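Local coordinates for protein Ent-copalyl diphosphate synthase (Streptomyces platensis, PDB 5BP8) that is probably a class II terpene cyclase, related to the squalene-hopene cyclases, with an all-helical fold of alpha-alpha barrel type, at residues 17-22 and 282-287; 260-265 and 504-509; 312-317 and 326-331. All blocks are in the same frame, centred on the assembly; numbering follows the deposited sequence.

All three contacts lie in one helical region of the fold, and helix 260-274 connects them. It takes part directly in interaction 2 and packs against segments of interactions 1 and 3. The centres of interactions 1 and 2 are about 11 Å apart. The centre of interaction 3 lies about 19 Å from that of interaction 1 and about 18 Å from that of interaction 2. Along the chain, the segments of interactions 1 and 2 alternate, and 312-317 and 326-331 come between 260-265 and 504-509. Segment 17-22 belongs to the first helix and 504-509 to the last. Both ends of the chain therefore pack against the same helical bundle, consistent with a barrel domain completed by N-terminal and C-terminal helices.

Interaction 1 (17-22 and 282-287); sequences AATVAD and AALLDS
This is a small apolar helix-helix contact, in which Val20 and Thr19 at the C-terminal end of helix 7-20 meet Leu284 and Ala283 on the first turns of helix 282-291. It joins the first helix of the chain to a helix some 260 residues later, in an all-helical fold probably of the alpha-alpha barrel kind. The contact is partly buried. Its centre is about 21 Å from the centre of the chain, and the two segments bury 162 Å² between them. Leu284 and Val20 share most of it. Leu284 has CG anti to its carbonyl carbon (chi1 -65°), which sends the isobutyl group across to the other helix. The methyl CD2 of Leu284 lies 3.6 Å from CG2 of Val20. The same CG2 is 3.7 Å from CG of Leu284, so one valine methyl rests on the branch point of the leucine. The two side chains meet at a slant. Leu284 CD2 also comes 3.9 Å from Val20 CA, close to the backbone of the first helix. Thr19 adds its methyl, CG2, which is 4.1 Å from CD2 of Leu284. These two side chains cross at about a right angle. The hydroxyl of Thr19 is used within its own helix, by a hydrogen bond to Leu15 O. Helix 260-274 borders the pair: Thr19 touches Glu263 and Leu284 touches Gln264. Val20 and Ala283 are more exposed than Thr19 and Leu284, and Val20 also touches Pro281. With CG1 anti to its backbone N (chi1 166°), Val20 places this second methyl 4.2 Å from CB of Ala283.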
ATOM      1  N   ALA A  17      11.256  -3.030 -19.321  1.00 23.89           N
ATOM      2  CA  ALA A  17      11.271  -1.837 -20.135  1.00 24.60           C
ATOM      3  C   ALA A  17      10.153  -0.873 -19.732  1.00 24.17           C
ATOM      4  O   ALA A  17      10.355   0.345 -19.706  1.00 24.34           O
ATOM      5  CB  ALA A  17      11.158  -2.186 -21.616  1.00 25.55           C
ATOM      6  N   ALA A  18       8.979  -1.419 -19.446  1.00 24.77           N
ATOM      7  CA  ALA A  18       7.847  -0.584 -19.069  1.00 24.86           C
ATOM      8  C   ALA A  18       8.123   0.085 -17.721  1.00 25.40           C
ATOM      9  O   ALA A  18       7.783   1.249 -17.537  1.00 25.26           O
ATOM     10  CB  ALA A  18       6.572  -1.387 -19.009  1.00 25.69           C
ATOM     11  N   THR A  19       8.746  -0.656 -16.813  1.00 23.50           N
ATOM     12  CA  THR A  19       9.133  -0.126 -15.529  1.00 24.11           C
ATOM     13  C   THR A  19      10.149   1.001 -15.666  1.00 24.57           C
ATOM     14  O   THR A  19      10.008   2.071 -15.055  1.00 24.12           O
ATOM     15  CB  THR A  19       9.644  -1.248 -14.616  1.00 23.53           C
ATOM     16  OG1 THR A  19       8.655  -2.294 -14.553  1.00 25.82           O
ATOM     17  CG2 THR A  19       9.913  -0.709 -13.225  1.00 23.71           C
ATOM     18  N   VAL A  20      11.159   0.808 -16.520  1.00 25.20           N
ATOM     19  CA  VAL A  20      12.103   1.874 -16.804  1.00 26.45           C
ATOM     20  C   VAL A  20      11.394   3.141 -17.289  1.00 27.14           C
ATOM     21  O   VAL A  20      11.753   4.251 -16.915  1.00 26.46           O
ATOM     22  CB  VAL A  20      13.146   1.430 -17.877  1.00 27.23           C
ATOM     23  CG1 VAL A  20      13.898   2.625 -18.422  1.00 28.70           C
ATOM     24  CG2 VAL A  20      14.107   0.429 -17.273  1.00 26.56           C
ATOM     25  N   ALA A  21      10.393   2.968 -18.136  1.00 27.38           N
ATOM     26  CA  ALA A  21       9.739   4.107 -18.764  1.00 26.87           C
ATOM     27  C   ALA A  21       8.749   4.792 -17.818  1.00 25.45           C
ATOM     28  O   ALA A  21       8.174   5.810 -18.180  1.00 25.66           O
ATOM     29  CB  ALA A  21       9.021   3.661 -20.020  1.00 28.88           C
ATOM     30  N   ASP A  22       8.567   4.241 -16.618  1.00 23.02           N
ATOM     31  CA  ASP A  22       7.624   4.797 -15.643  1.00 22.79           C
ATOM     32  C   ASP A  22       8.353   5.259 -14.364  1.00 22.01           C
ATOM     33  O   ASP A  22       8.565   4.485 -13.429  1.00 23.14           O
ATOM     34  CB  ASP A  22       6.534   3.774 -15.329  1.00 22.18           C
ATOM     35  CG  ASP A  22       5.502   4.296 -14.316  1.00 22.56           C
ATOM     36  OD1 ASP A  22       5.489   5.525 -14.053  1.00 21.00           O
ATOM     37  OD2 ASP A  22       4.700   3.471 -13.807  1.00 22.89           O
ATOM     38  N   ALA A 282      20.207  -1.171 -16.939  1.00 38.34           N
ATOM     39  CA  ALA A 282      21.065  -0.395 -16.062  1.00 37.37           C
ATOM     40  C   ALA A 282      20.324   0.748 -15.389  1.00 34.66           C
ATOM     41  O   ALA A 282      20.654   1.103 -14.269  1.00 32.50           O
ATOM     42  CB  ALA A 282      22.246   0.156 -16.850  1.00 38.14           C
ATOM     43  N   ALA A 283      19.357   1.346 -16.085  1.00 34.68           N
ATOM     44  CA  ALA A 283      18.625   2.474 -15.553  1.00 34.31           C
ATOM     45  C   ALA A 283      17.917   2.124 -14.242  1.00 32.04           C
ATOM     46  O   ALA A 283      17.819   2.987 -13.372  1.00 30.19           O
ATOM     47  CB  ALA A 283      17.615   3.021 -16.570  1.00 35.66           C
ATOM     48  N   LEU A 284      17.431   0.889 -14.088  1.00 29.72           N
ATOM     49  CA  LEU A 284      16.757   0.522 -12.832  1.00 29.27           C
ATOM     50  C   LEU A 284      17.773   0.449 -11.715  1.00 28.66           C
ATOM     51  O   LEU A 284      17.531   0.951 -10.621  1.00 27.75           O
ATOM     52  CB  LEU A 284      16.015  -0.812 -12.918  1.00 30.00           C
ATOM     53  CG  LEU A 284      14.830  -0.853 -13.879  1.00 30.27           C
ATOM     54  CD1 LEU A 284      14.113  -2.180 -13.734  1.00 31.56           C
ATOM     55  CD2 LEU A 284      13.883   0.319 -13.665  1.00 29.75           C
ATOM     56  N   LEU A 285      18.919  -0.174 -11.997  1.00 28.95           N
ATOM     57  CA  LEU A 285      19.915  -0.393 -10.969  1.00 29.39           C
ATOM     58  C   LEU A 285      20.541   0.941 -10.603  1.00 29.12           C
ATOM     59  O   LEU A 285      20.808   1.195  -9.422  1.00 29.09           O
ATOM     60  CB  LEU A 285      20.979  -1.403 -11.424  1.00 31.07           C
ATOM     61  CG  LEU A 285      20.493  -2.752 -11.960  1.00 31.78           C
ATOM     62  CD1 LEU A 285      21.644  -3.631 -12.431  1.00 33.58           C
ATOM     63  CD2 LEU A 285      19.685  -3.487 -10.916  1.00 33.37           C
ATOM     64  N   ASP A 286      20.751   1.810 -11.593  1.00 28.78           N
ATOM     65  CA  ASP A 286      21.250   3.169 -11.311  1.00 29.36           C
ATOM     66  C   ASP A 286      20.324   3.999 -10.427  1.00 28.42           C
ATOM     67  O   ASP A 286      20.811   4.712  -9.538  1.00 27.74           O
ATOM     68  CB  ASP A 286      21.503   3.958 -12.596  1.00 30.59           C
ATOM     69  CG  ASP A 286      22.640   3.394 -13.431  1.00 31.49           C
ATOM     70  OD1 ASP A 286      23.490   2.636 -12.924  1.00 30.91           O
ATOM     71  OD2 ASP A 286      22.662   3.743 -14.621  1.00 33.59           O
ATOM     72  N   SER A 287      19.014   3.941 -10.699  1.00 26.09           N
ATOM     73  CA  SER A 287      17.984   4.637  -9.876  1.00 26.08           C
ATOM     74  C   SER A 287      18.087   4.183  -8.430  1.00 24.63           C
ATOM     75  O   SER A 287      18.140   4.988  -7.513  1.00 25.50           O
ATOM     76  CB  SER A 287      16.570   4.327 -10.397  1.00 25.91           C
ATOM     77  OG  SER A 287      15.563   4.761  -9.493  1.00 23.90           O
TER

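Interaction 2 (260-265 and 504-509); sequences VYFEQA and VTVIRA
Glu263 reaches across to Thr505, their side chains crossing at about a right angle, between two nearly parallel helices. The segments of helices 260-274 and 504-518 run in the same direction, with axes 9.4 Å apart and an angle of 7°. Such parallel neighbours fit an alpha-alpha barrel, the fold expected for this family. Glu263 is extended, with CG anti to its backbone N (chi1 173°), and this brings the carboxylate up to Thr505. OE2 of Glu263 is 3.4 Å from CB of Thr505. Two waters make the polar link. Water 1 donates to Glu263 OE2 at 2.6 Å and accepts from the backbone N of Val506, in the first turn of helix 504-518. Water 2 donates to Glu263 OE1 and accepts from OG1 of Thr505. OE2 also takes the N-H of Leu26, so this buried carboxylate is held by two waters and a backbone amide. The polar bridge has an apolar neighbour. Val506 CG2 approaches the ring of Phe262 obliquely, offset toward the rim, and is 4.2 Å from Phe262 CZ. This ring also meets Trp266 edge-to-face and Trp495 with the planes at about 60°. Thr505 also touches Thr19 and Leu15 of helix 7-20. The same methyl CG2 of Val506 lies 4.0 Å from Glu263 CA.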
ATOM      1  N   VAL A 260       8.351   4.668  -6.829  1.00 18.59           N
ATOM      2  CA  VAL A 260       9.407   4.195  -7.754  1.00 19.15           C
ATOM      3  C   VAL A 260      10.393   3.165  -7.160  1.00 19.50           C
ATOM      4  O   VAL A 260      10.625   2.121  -7.761  1.00 18.97           O
ATOM      5  CB  VAL A 260      10.121   5.399  -8.404  1.00 20.70           C
ATOM      6  CG1 VAL A 260      10.784   6.320  -7.395  1.00 20.85           C
ATOM      7  CG2 VAL A 260      11.117   4.949  -9.457  1.00 22.72           C
ATOM      8  N   TYR A 261      10.973   3.430  -6.008  1.00 19.14           N
ATOM      9  CA  TYR A 261      11.967   2.480  -5.454  1.00 19.10           C
ATOM     10  C   TYR A 261      11.364   1.162  -4.993  1.00 19.72           C
ATOM     11  O   TYR A 261      11.912   0.074  -5.264  1.00 19.44           O
ATOM     12  CB  TYR A 261      12.719   3.127  -4.312  1.00 19.78           C
ATOM     13  CG  TYR A 261      13.482   4.408  -4.661  1.00 20.00           C
ATOM     14  CD1 TYR A 261      14.144   4.554  -5.891  1.00 21.51           C
ATOM     15  CD2 TYR A 261      13.618   5.435  -3.734  1.00 19.94           C
ATOM     16  CE1 TYR A 261      14.875   5.691  -6.181  1.00 21.16           C
ATOM     17  CE2 TYR A 261      14.337   6.572  -4.023  1.00 20.66           C
ATOM     18  CZ  TYR A 261      14.990   6.688  -5.234  1.00 21.06           C
ATOM     19  OH  TYR A 261      15.718   7.833  -5.521  1.00 22.52           O
ATOM     20  N   PHE A 262      10.226   1.231  -4.302  1.00 18.65           N
ATOM     21  CA  PHE A 262       9.441   0.035  -3.986  1.00 19.71           C
ATOM     22  C   PHE A 262       9.164  -0.786  -5.258  1.00 18.78           C
ATOM     23  O   PHE A 262       9.438  -1.994  -5.318  1.00 18.82           O
ATOM     24  CB  PHE A 262       8.155   0.496  -3.258  1.00 20.99           C
ATOM     25  CG  PHE A 262       7.040  -0.522  -3.209  1.00 22.32           C
ATOM     26  CD1 PHE A 262       7.253  -1.833  -2.815  1.00 24.98           C
ATOM     27  CD2 PHE A 262       5.759  -0.149  -3.472  1.00 26.39           C
ATOM     28  CE1 PHE A 262       6.195  -2.754  -2.742  1.00 25.24           C
ATOM     29  CE2 PHE A 262       4.703  -1.063  -3.396  1.00 26.56           C
ATOM     30  CZ  PHE A 262       4.929  -2.369  -3.035  1.00 25.67           C
ATOM     31  N   GLU A 263       8.643  -0.140  -6.291  1.00 17.94           N
ATOM     32  CA  GLU A 263       8.304  -0.885  -7.506  1.00 18.38           C
ATOM     33  C   GLU A 263       9.558  -1.488  -8.174  1.00 18.60           C
ATOM     34  O   GLU A 263       9.555  -2.675  -8.559  1.00 20.01           O
ATOM     35  CB  GLU A 263       7.558   0.016  -8.490  1.00 18.96           C
ATOM     36  CG  GLU A 263       7.327  -0.661  -9.835  1.00 19.99           C
ATOM     37  CD  GLU A 263       6.376   0.127 -10.694  1.00 20.72           C
ATOM     38  OE1 GLU A 263       6.822   0.546 -11.772  1.00 22.11           O
ATOM     39  OE2 GLU A 263       5.191   0.291 -10.295  1.00 19.91           O
ATOM     40  N   GLN A 264      10.609  -0.683  -8.291  1.00 18.20           N
ATOM     41  CA  GLN A 264      11.846  -1.156  -8.954  1.00 19.10           C
ATOM     42  C   GLN A 264      12.400  -2.391  -8.237  1.00 19.77           C
ATOM     43  O   GLN A 264      12.697  -3.396  -8.890  1.00 20.81           O
ATOM     44  CB  GLN A 264      12.895  -0.065  -9.026  1.00 19.40           C
ATOM     45  CG  GLN A 264      12.532   1.014 -10.022  1.00 20.19           C
ATOM     46  CD  GLN A 264      13.497   2.189 -10.071  1.00 21.40           C
ATOM     47  OE1 GLN A 264      14.219   2.495  -9.116  1.00 21.81           O
ATOM     48  NE2 GLN A 264      13.449   2.911 -11.180  1.00 23.41           N
ATOM     49  N   ALA A 265      12.497  -2.325  -6.908  1.00 19.34           N
ATOM     50  CA  ALA A 265      13.051  -3.448  -6.133  1.00 20.75           C
ATOM     51  C   ALA A 265      12.169  -4.690  -6.185  1.00 21.97           C
ATOM     52  O   ALA A 265      12.653  -5.816  -6.345  1.00 21.40           O
ATOM     53  CB  ALA A 265      13.257  -3.030  -4.698  1.00 20.85           C
ATOM     54  N   VAL A 504       0.118  -2.034  -9.257  1.00 17.53           N
ATOM     55  CA  VAL A 504      -0.284  -2.897 -10.364  1.00 18.94           C
ATOM     56  C   VAL A 504       0.930  -3.581 -11.028  1.00 18.88           C
ATOM     57  O   VAL A 504       0.879  -4.748 -11.365  1.00 18.89           O
ATOM     58  CB  VAL A 504      -1.107  -2.093 -11.406  1.00 19.53           C
ATOM     59  CG1 VAL A 504      -1.337  -2.899 -12.681  1.00 20.07           C
ATOM     60  CG2 VAL A 504      -2.433  -1.611 -10.794  1.00 20.51           C
ATOM     61  N   THR A 505       2.020  -2.852 -11.182  1.00 18.47           N
ATOM     62  CA  THR A 505       3.184  -3.404 -11.882  1.00 18.73           C
ATOM     63  C   THR A 505       3.848  -4.440 -10.980  1.00 18.68           C
ATOM     64  O   THR A 505       4.304  -5.491 -11.440  1.00 19.36           O
ATOM     65  CB  THR A 505       4.150  -2.299 -12.265  1.00 19.61           C
ATOM     66  OG1 THR A 505       3.456  -1.342 -13.097  1.00 20.49           O
ATOM     67  CG2 THR A 505       5.363  -2.861 -13.002  1.00 20.64           C
ATOM     68  N   VAL A 506       3.859  -4.148  -9.687  1.00 18.40           N
ATOM     69  CA  VAL A 506       4.298  -5.127  -8.682  1.00 18.73           C
ATOM     70  C   VAL A 506       3.523  -6.441  -8.795  1.00 19.12           C
ATOM     71  O   VAL A 506       4.096  -7.543  -8.769  1.00 19.53           O
ATOM     72  CB  VAL A 506       4.242  -4.508  -7.261  1.00 18.59           C
ATOM     73  CG1 VAL A 506       4.408  -5.570  -6.183  1.00 19.71           C
ATOM     74  CG2 VAL A 506       5.334  -3.467  -7.094  1.00 19.37           C
ATOM     75  N   ILE A 507       2.212  -6.339  -8.926  1.00 18.60           N
ATOM     76  CA  ILE A 507       1.393  -7.530  -9.046  1.00 18.68           C
ATOM     77  C   ILE A 507       1.679  -8.273 -10.369  1.00 19.08           C
ATOM     78  O   ILE A 507       1.798  -9.493 -10.371  1.00 19.06           O
ATOM     79  CB  ILE A 507      -0.101  -7.176  -8.904  1.00 17.58           C
ATOM     80  CG1 ILE A 507      -0.383  -6.625  -7.500  1.00 17.74           C
ATOM     81  CG2 ILE A 507      -0.979  -8.399  -9.152  1.00 17.55           C
ATOM     82  CD1 ILE A 507      -1.749  -5.944  -7.386  1.00 17.82           C
ATOM     83  N   ARG A 508       1.811  -7.531 -11.460  1.00 20.12           N
ATOM     84  CA  ARG A 508       2.120  -8.117 -12.760  0.60 21.86           C
ATOM     85  C   ARG A 508       3.436  -8.893 -12.685  1.00 22.03           C
ATOM     86  O   ARG A 508       3.562  -9.967 -13.288  1.00 23.03           O
ATOM     87  CB  ARG A 508       2.163  -7.060 -13.869  0.60 23.67           C
ATOM     88  CG  ARG A 508       0.791  -6.440 -14.150  0.60 25.25           C
ATOM     89  CD  ARG A 508       0.759  -5.473 -15.320  0.60 28.08           C
ATOM     90  NE  ARG A 508       0.616  -6.202 -16.573  0.60 31.68           N
ATOM     91  CZ  ARG A 508       0.090  -5.721 -17.704  0.60 33.54           C
ATOM     92  NH1 ARG A 508      -0.395  -4.474 -17.800  0.60 33.55           N
ATOM     93  NH2 ARG A 508       0.041  -6.519 -18.764  0.60 35.97           N
ATOM     94  N   ALA A 509       4.406  -8.364 -11.934  1.00 20.92           N
ATOM     95  CA  ALA A 509       5.705  -9.036 -11.815  1.00 21.82           C
ATOM     96  C   ALA A 509       5.582 -10.321 -11.014  1.00 21.82           C
ATOM     97  O   ALA A 509       6.204 -11.332 -11.334  1.00 21.82           O
ATOM     98  CB  ALA A 509       6.752  -8.108 -11.223  1.00 21.32           C
TER
HETATM   99  O   HOH W   1       3.259  -1.069  -9.114  1.00 18.45           O
HETATM  100  O   HOH W   2       5.066   0.874 -13.683  1.00 20.61           O

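Interaction 3 (312-317 and 326-331); sequences AVLFAL and PDSLMH
The pyrrolidine ring of Pro326 is the ring that meets Leu314 across this contact. Leu314 brings its methyl CD1 to the CA-CB part of that ring, and the two side chains cross at about a right angle. CD1 of Leu314 is 3.7 Å from Pro326 CB and equally far from Pro326 CA. The aromatic ring of Phe315, next along the helix, is turned elsewhere and meets the ring of His361 edge-to-face.

One methyl makes the closest contacts. Besides the proline, Leu314 CD1 touches Leu329, with its methyl CD1 3.9 Å away, and Ser328, whose OG is 4.0 Å distant. Leu314 has CG anti to its carbonyl carbon (chi1 -74°), which points the side chain at segment 326-331. Leu329 has a similar first torsion and points back. All four touching residues are buried, and the two segments bury 120 Å² between them. Residues 327-331 follow a helical path but lack the regular helix bonds. The backbone bonds here span three residues, such as Leu329 N to Pro326 O at 3.2 Å.

The contact folds the chain back on itself soon after helix 307-319. Leu329 and Ser328 also rest on Thr310 of this helix. Helix 260-274 packs against it through Ala312, Val313, Phe315 and Ala316, while helix 349-365 touches Phe315, Pro326 and the selenomethionine Met330, using Leu359 and His362 against the proline.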
ATOM      1  N   ALA A 312      14.814  -4.704   0.628  1.00 20.56           N
ATOM      2  CA  ALA A 312      14.428  -5.131  -0.711  1.00 20.61           C
ATOM      3  C   ALA A 312      15.366  -4.563  -1.774  1.00 21.05           C
ATOM      4  O   ALA A 312      15.677  -5.227  -2.761  1.00 22.16           O
ATOM      5  CB  ALA A 312      13.001  -4.707  -1.035  1.00 19.99           C
ATOM      6  N   VAL A 313      15.744  -3.305  -1.608  1.00 21.47           N
ATOM      7  CA  VAL A 313      16.584  -2.626  -2.560  1.00 22.19           C
ATOM      8  C   VAL A 313      18.008  -3.199  -2.535  1.00 23.25           C
ATOM      9  O   VAL A 313      18.579  -3.450  -3.597  1.00 23.67           O
ATOM     10  CB  VAL A 313      16.561  -1.102  -2.349  1.00 22.30           C
ATOM     11  CG1 VAL A 313      17.716  -0.429  -3.077  1.00 22.83           C
ATOM     12  CG2 VAL A 313      15.250  -0.532  -2.834  1.00 22.12           C
ATOM     13  N   LEU A 314      18.541  -3.446  -1.344  1.00 23.31           N
ATOM     14  CA  LEU A 314      19.868  -4.071  -1.208  1.00 24.88           C
ATOM     15  C   LEU A 314      19.889  -5.452  -1.848  1.00 26.03           C
ATOM     16  O   LEU A 314      20.817  -5.782  -2.576  1.00 26.32           O
ATOM     17  CB  LEU A 314      20.274  -4.170   0.250  1.00 25.11           C
ATOM     18  CG  LEU A 314      20.690  -2.854   0.911  1.00 25.27           C
ATOM     19  CD1 LEU A 314      20.648  -2.952   2.427  1.00 25.29           C
ATOM     20  CD2 LEU A 314      22.097  -2.477   0.429  1.00 26.46           C
ATOM     21  N   PHE A 315      18.848  -6.235  -1.595  1.00 24.74           N
ATOM     22  CA  PHE A 315      18.694  -7.569  -2.159  1.00 25.46           C
ATOM     23  C   PHE A 315      18.577  -7.494  -3.673  1.00 25.22           C
ATOM     24  O   PHE A 315      19.237  -8.245  -4.403  1.00 24.87           O
ATOM     25  CB  PHE A 315      17.458  -8.249  -1.502  1.00 24.84           C
ATOM     26  CG  PHE A 315      17.239  -9.709  -1.852  1.00 26.02           C
ATOM     27  CD1 PHE A 315      18.281 -10.633  -1.893  1.00 25.91           C
ATOM     28  CD2 PHE A 315      15.929 -10.189  -2.042  1.00 25.97           C
ATOM     29  CE1 PHE A 315      18.019 -11.962  -2.202  1.00 26.39           C
ATOM     30  CE2 PHE A 315      15.666 -11.510  -2.325  1.00 25.51           C
ATOM     31  CZ  PHE A 315      16.716 -12.410  -2.398  1.00 26.58           C
ATOM     32  N   ALA A 316      17.770  -6.567  -4.175  1.00 24.50           N
ATOM     33  CA  ALA A 316      17.605  -6.418  -5.610  1.00 25.23           C
ATOM     34  C   ALA A 316      18.916  -6.052  -6.312  1.00 26.51           C
ATOM     35  O   ALA A 316      19.257  -6.639  -7.356  1.00 27.37           O
ATOM     36  CB  ALA A 316      16.562  -5.351  -5.907  1.00 24.63           C
ATOM     37  N   LEU A 317      19.626  -5.081  -5.742  1.00 25.23           N
ATOM     38  CA  LEU A 317      20.899  -4.648  -6.300  1.00 26.44           C
ATOM     39  C   LEU A 317      21.897  -5.798  -6.304  1.00 27.22           C
ATOM     40  O   LEU A 317      22.520  -6.077  -7.352  1.00 29.00           O
ATOM     41  CB  LEU A 317      21.451  -3.433  -5.563  1.00 25.30           C
ATOM     42  CG  LEU A 317      20.755  -2.103  -5.864  1.00 25.40           C
ATOM     43  CD1 LEU A 317      21.147  -1.069  -4.824  1.00 24.96           C
ATOM     44  CD2 LEU A 317      21.040  -1.604  -7.275  1.00 25.95           C
ATOM     45  N   PRO A 326      25.157  -4.254   3.655  1.00 29.97           N
ATOM     46  CA  PRO A 326      23.846  -3.829   4.165  1.00 28.48           C
ATOM     47  C   PRO A 326      23.919  -3.186   5.545  1.00 29.35           C
ATOM     48  O   PRO A 326      23.069  -3.434   6.391  1.00 29.13           O
ATOM     49  CB  PRO A 326      23.062  -5.143   4.203  1.00 29.15           C
ATOM     50  CG  PRO A 326      24.120  -6.163   4.547  1.00 28.99           C
ATOM     51  CD  PRO A 326      25.349  -5.706   3.804  1.00 28.93           C
ATOM     52  N   ASP A 327      24.905  -2.318   5.761  1.00 29.67           N
ATOM     53  CA  ASP A 327      25.079  -1.704   7.061  1.00 30.07           C
ATOM     54  C   ASP A 327      23.958  -0.759   7.451  1.00 28.75           C
ATOM     55  O   ASP A 327      23.680  -0.633   8.636  1.00 30.42           O
ATOM     56  CB  ASP A 327      26.427  -0.997   7.144  1.00 32.80           C
ATOM     57  CG  ASP A 327      27.602  -1.985   7.172  1.00 35.89           C
ATOM     58  OD1 ASP A 327      27.445  -3.121   7.666  1.00 36.25           O
ATOM     59  OD2 ASP A 327      28.691  -1.603   6.708  1.00 37.90           O
ATOM     60  N   SER A 328      23.311  -0.111   6.483  1.00 26.70           N
ATOM     61  CA  SER A 328      22.191   0.774   6.768  1.00 26.81           C
ATOM     62  C   SER A 328      21.054   0.072   7.503  1.00 26.84           C
ATOM     63  O   SER A 328      20.281   0.735   8.177  1.00 27.62           O
ATOM     64  CB  SER A 328      21.630   1.426   5.488  1.00 26.67           C
ATOM     65  OG  SER A 328      21.264   0.442   4.524  1.00 26.47           O
ATOM     66  N   LEU A 329      20.935  -1.244   7.356  1.00 25.57           N
ATOM     67  CA  LEU A 329      19.914  -2.008   8.079  1.00 26.75           C
ATOM     68  C   LEU A 329      20.184  -2.109   9.581  1.00 28.27           C
ATOM     69  O   LEU A 329      19.258  -2.303  10.350  1.00 26.93           O
ATOM     70  CB  LEU A 329      19.764  -3.403   7.489  1.00 25.93           C
ATOM     71  CG  LEU A 329      19.274  -3.473   6.047  1.00 25.37           C
ATOM     72  CD1 LEU A 329      19.314  -4.894   5.518  1.00 26.29           C
ATOM     73  CD2 LEU A 329      17.862  -2.896   5.950  1.00 25.78           C
HETATM   74  N   MSE A 330      21.448  -1.951  10.003  1.00 30.03           N
HETATM   75  CA  MSE A 330      21.801  -2.098  11.430  1.00 31.33           C
HETATM   76  C   MSE A 330      21.200  -1.023  12.313  1.00 28.38           C
HETATM   77  O   MSE A 330      20.975  -1.275  13.498  1.00 28.85           O
HETATM   78  CB  MSE A 330      23.337  -2.194  11.602  1.00 33.32           C
HETATM   79  CG  MSE A 330      23.942  -3.334  10.780  1.00 35.94           C
HETATM   80 SE   MSE A 330      23.393  -5.135  11.390  0.65 38.69          SE
HETATM   81  CE  MSE A 330      22.251  -5.575   9.857  1.00 38.72           C
ATOM     82  N   HIS A 331      20.874   0.149  11.753  1.00 27.87           N
ATOM     83  CA  HIS A 331      20.175   1.232  12.454  0.60 27.58           C
ATOM     84  C   HIS A 331      18.848   0.743  13.012  1.00 28.05           C
ATOM     85  O   HIS A 331      18.332   1.293  13.983  1.00 30.45           O
ATOM     86  CB  HIS A 331      19.807   2.401  11.501  0.60 28.34           C
ATOM     87  CG  HIS A 331      20.971   3.135  10.918  0.60 30.18           C
ATOM     88  ND1 HIS A 331      21.907   3.788  11.692  0.60 31.23           N
ATOM     89  CD2 HIS A 331      21.320   3.367   9.630  0.60 30.08           C
ATOM     90  CE1 HIS A 331      22.804   4.360  10.906  0.60 31.54           C
ATOM     91  NE2 HIS A 331      22.469   4.121   9.649  0.60 30.72           N
TER